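Side-chain contact in cGAS/DncV-like nucleotidyltransferase in E. coli homolog (Elizabethkingia meningoseptica ATCC 13253 = NBRC 12535, PDB 6E0O), which synthesises cyclic dinucleotide second messengers, probably 3',3'-c-di-AMP and 3',3'-c-di-GMP with the help of magnesium, in a CBASS defence system against bacteriophage: residues Gln125-Gly128 against Ile133-Asp136. Numbering follows the deposited sequence.
Sequences QVNG and ITAD. With nucleotides of chain B.
Val126 O is gripped by two donors: Ala135 N at 3.0 Å, tilted out of the carbonyl plane, and a water that also donates to Ile133 O. The return bond from Val126 N to Ala135 O is shorter, 2.8 Å, and nearly straight (177° at the hydrogen). Together they make the hydrogen-bonded pair of an antiparallel beta hairpin, strands 124-126 and 135-147, in the nucleotidyltransferase sheet. Val126 and Ala135 face helices 98-113 and 21-38, respectively. Past the ladder, the OG1 of Thr134, a side-chain acceptor, takes the N-H of Gly128 at 2.9 Å. Its CG2, anti to the backbone N, turns to the CG of Gln125, 3.9 Å away; the hydroxyl of this threonine thus takes a backbone N-H while its methyl packs on the glutamine.

Gln125 and Asp136, a non-hydrogen-bonded pair, send their side chains out on the same face as the nucleotide. They run alongside each other, amide and carboxylate only 6° from coplanar. CG of Gln125 stands anti to the backbone N (chi1 -175°) and the chain runs on extended, which carries the amide out beside the carboxylate. A water links the two groups, accepting from Gln125 NE2 and donating to Asp136 OD1. The bond from the water to OD1 would restrain the carboxylate's rotation. Asp136, which probably binds ATP and magnesium, lies beside Asp63; in this complex its side chain is about 6 Å from the magnesium ion. With OD1 on the water, OD2 faces the sugar of A2 of chain B, 3.0 Å from its O3'.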
ATOM      1  N   GLN A 125      -8.730   2.409  13.850  1.00 12.84           N
ATOM      2  CA  GLN A 125      -9.021   1.033  13.487  1.00 12.51           C
ATOM      3  C   GLN A 125     -10.425   0.673  13.935  1.00 12.70           C
ATOM      4  O   GLN A 125     -10.829   0.986  15.058  1.00 14.41           O
ATOM      5  CB  GLN A 125      -8.010   0.104  14.153  1.00 15.04           C
ATOM      6  CG  GLN A 125      -8.116  -1.347  13.775  1.00 18.20           C
ATOM      7  CD  GLN A 125      -6.987  -2.153  14.381  1.00 25.39           C
ATOM      8  OE1 GLN A 125      -7.183  -2.873  15.353  1.00 32.20           O
ATOM      9  NE2 GLN A 125      -5.795  -2.010  13.826  1.00 29.53           N
ATOM     10  N   VAL A 126     -11.160   0.019  13.050  1.00 12.03           N
ATOM     11  CA  VAL A 126     -12.466  -0.542  13.363  1.00 11.89           C
ATOM     12  C   VAL A 126     -12.328  -2.055  13.223  1.00 11.72           C
ATOM     13  O   VAL A 126     -12.290  -2.592  12.111  1.00 12.11           O
ATOM     14  CB  VAL A 126     -13.577   0.013  12.467  1.00 12.47           C
ATOM     15  CG1 VAL A 126     -14.910  -0.579  12.905  1.00 14.17           C
ATOM     16  CG2 VAL A 126     -13.605   1.542  12.495  1.00 14.00           C
ATOM     17  N   ASN A 127     -12.248  -2.751  14.351  1.00 12.95           N
ATOM     18  CA  ASN A 127     -12.038  -4.187  14.329  1.00 12.98           C
ATOM     19  C   ASN A 127     -13.234  -4.891  13.708  1.00 12.91           C
ATOM     20  O   ASN A 127     -14.390  -4.528  13.953  1.00 14.60           O
ATOM     21  CB  ASN A 127     -11.784  -4.681  15.743  1.00 14.97           C
ATOM     22  CG  ASN A 127     -10.454  -4.201  16.274  1.00 19.99           C
ATOM     23  OD1 ASN A 127     -10.364  -3.671  17.373  1.00 31.66           O
ATOM     24  ND2 ASN A 127      -9.407  -4.400  15.488  1.00 23.98           N
ATOM     25  N   GLY A 128     -12.942  -5.898  12.893  1.00 13.04           N
ATOM     26  CA  GLY A 128     -13.961  -6.652  12.202  1.00 14.14           C
ATOM     27  C   GLY A 128     -14.615  -7.696  13.092  1.00 14.20           C
ATOM     28  O   GLY A 128     -14.453  -7.728  14.313  1.00 14.99           O
ATOM     29  N   ILE A 133     -14.474  -7.482   7.529  1.00 12.39           N
ATOM     30  CA  ILE A 133     -13.048  -7.361   7.779  1.00 12.43           C
ATOM     31  C   ILE A 133     -12.789  -6.161   8.681  1.00 12.27           C
ATOM     32  O   ILE A 133     -13.615  -5.254   8.818  1.00 12.63           O
ATOM     33  CB  ILE A 133     -12.234  -7.261   6.478  1.00 13.14           C
ATOM     34  CG1 ILE A 133     -12.647  -6.030   5.682  1.00 12.80           C
ATOM     35  CG2 ILE A 133     -12.394  -8.539   5.663  1.00 13.23           C
ATOM     36  CD1 ILE A 133     -11.827  -5.833   4.409  1.00 13.27           C
ATOM     37  N   THR A 134     -11.605  -6.152   9.284  1.00 12.04           N
ATOM     38  CA  THR A 134     -11.103  -4.977   9.972  1.00 13.08           C
ATOM     39  C   THR A 134     -10.756  -3.892   8.965  1.00 12.99           C
ATOM     40  O   THR A 134     -10.292  -4.162   7.852  1.00 13.06           O
ATOM     41  CB  THR A 134      -9.875  -5.368  10.785  1.00 13.55           C
ATOM     42  OG1 THR A 134     -10.287  -6.258  11.829  1.00 15.02           O
ATOM     43  CG2 THR A 134      -9.192  -4.163  11.377  1.00 14.39           C
ATOM     44  N   ALA A 135     -10.977  -2.654   9.375  1.00 12.89           N
ATOM     45  CA  ALA A 135     -10.699  -1.507   8.534  1.00 13.73           C
ATOM     46  C   ALA A 135      -9.864  -0.499   9.299  1.00 13.75           C
ATOM     47  O   ALA A 135     -10.070  -0.290  10.499  1.00 15.98           O
ATOM     48  CB  ALA A 135     -11.989  -0.822   8.069  1.00 15.21           C
ATOM     49  N   ASP A 136      -8.930   0.116   8.590  1.00 12.79           N
ATOM     50  CA  ASP A 136      -8.208   1.281   9.065  1.00 13.09           C
ATOM     51  C   ASP A 136      -8.828   2.483   8.374  1.00 12.44           C
ATOM     52  O   ASP A 136      -8.805   2.565   7.146  1.00 15.06           O
ATOM     53  CB  ASP A 136      -6.740   1.176   8.669  1.00 15.15           C
ATOM     54  CG  ASP A 136      -5.970   0.211   9.534  1.00 20.39           C
ATOM     55  OD1 ASP A 136      -6.540  -0.292  10.525  1.00 24.02           O
ATOM     56  OD2 ASP A 136      -4.779  -0.025   9.228  1.00 24.79           O
TER
ATOM     57  P     A B   2       1.615   1.671   8.814  1.00 53.75           P
ATOM     58  OP1   A B   2       2.183   3.040   8.935  1.00 57.70           O
ATOM     59  OP2   A B   2       1.645   0.765   9.994  1.00 58.92           O
ATOM     60  O5'   A B   2       0.094   1.818   8.357  1.00 62.49           O
ATOM     61  C5'   A B   2      -0.931   2.146   9.293  1.00 66.22           C
ATOM     62  C4'   A B   2      -2.124   2.774   8.613  1.00 66.10           C
ATOM     63  O4'   A B   2      -1.747   4.095   8.142  1.00 61.45           O
ATOM     64  C3'   A B   2      -2.651   2.017   7.397  1.00 67.58           C
ATOM     65  O3'   A B   2      -4.069   2.143   7.313  1.00 68.72           O
ATOM     66  C2'   A B   2      -1.990   2.739   6.230  1.00 64.35           C
ATOM     67  O2'   A B   2      -2.699   2.660   5.009  1.00 65.29           O
ATOM     68  C1'   A B   2      -1.912   4.175   6.740  1.00 56.20           C
ATOM     69  N9    A B   2      -0.767   4.907   6.197  1.00 37.46           N
ATOM     70  C8    A B   2       0.555   4.755   6.546  1.00 31.71           C
ATOM     71  N7    A B   2       1.371   5.538   5.890  1.00 24.64           N
ATOM     72  C5    A B   2       0.534   6.249   5.040  1.00 24.58           C
ATOM     73  C6    A B   2       0.783   7.240   4.070  1.00 21.77           C
ATOM     74  N6    A B   2       1.989   7.726   3.772  1.00 22.77           N
ATOM     75  N1    A B   2      -0.285   7.731   3.425  1.00 23.79           N
ATOM     76  C2    A B   2      -1.504   7.267   3.696  1.00 23.79           C
ATOM     77  N3    A B   2      -1.867   6.340   4.582  1.00 24.49           N
ATOM     78  C4    A B   2      -0.788   5.869   5.224  1.00 26.40           C
TER
HETATM   79  O   HOH W   1      -4.231  -0.456  12.326  1.00 39.84           O
HETATM   80  O   HOH W   2     -14.556  -3.367  10.652  1.00 12.89           O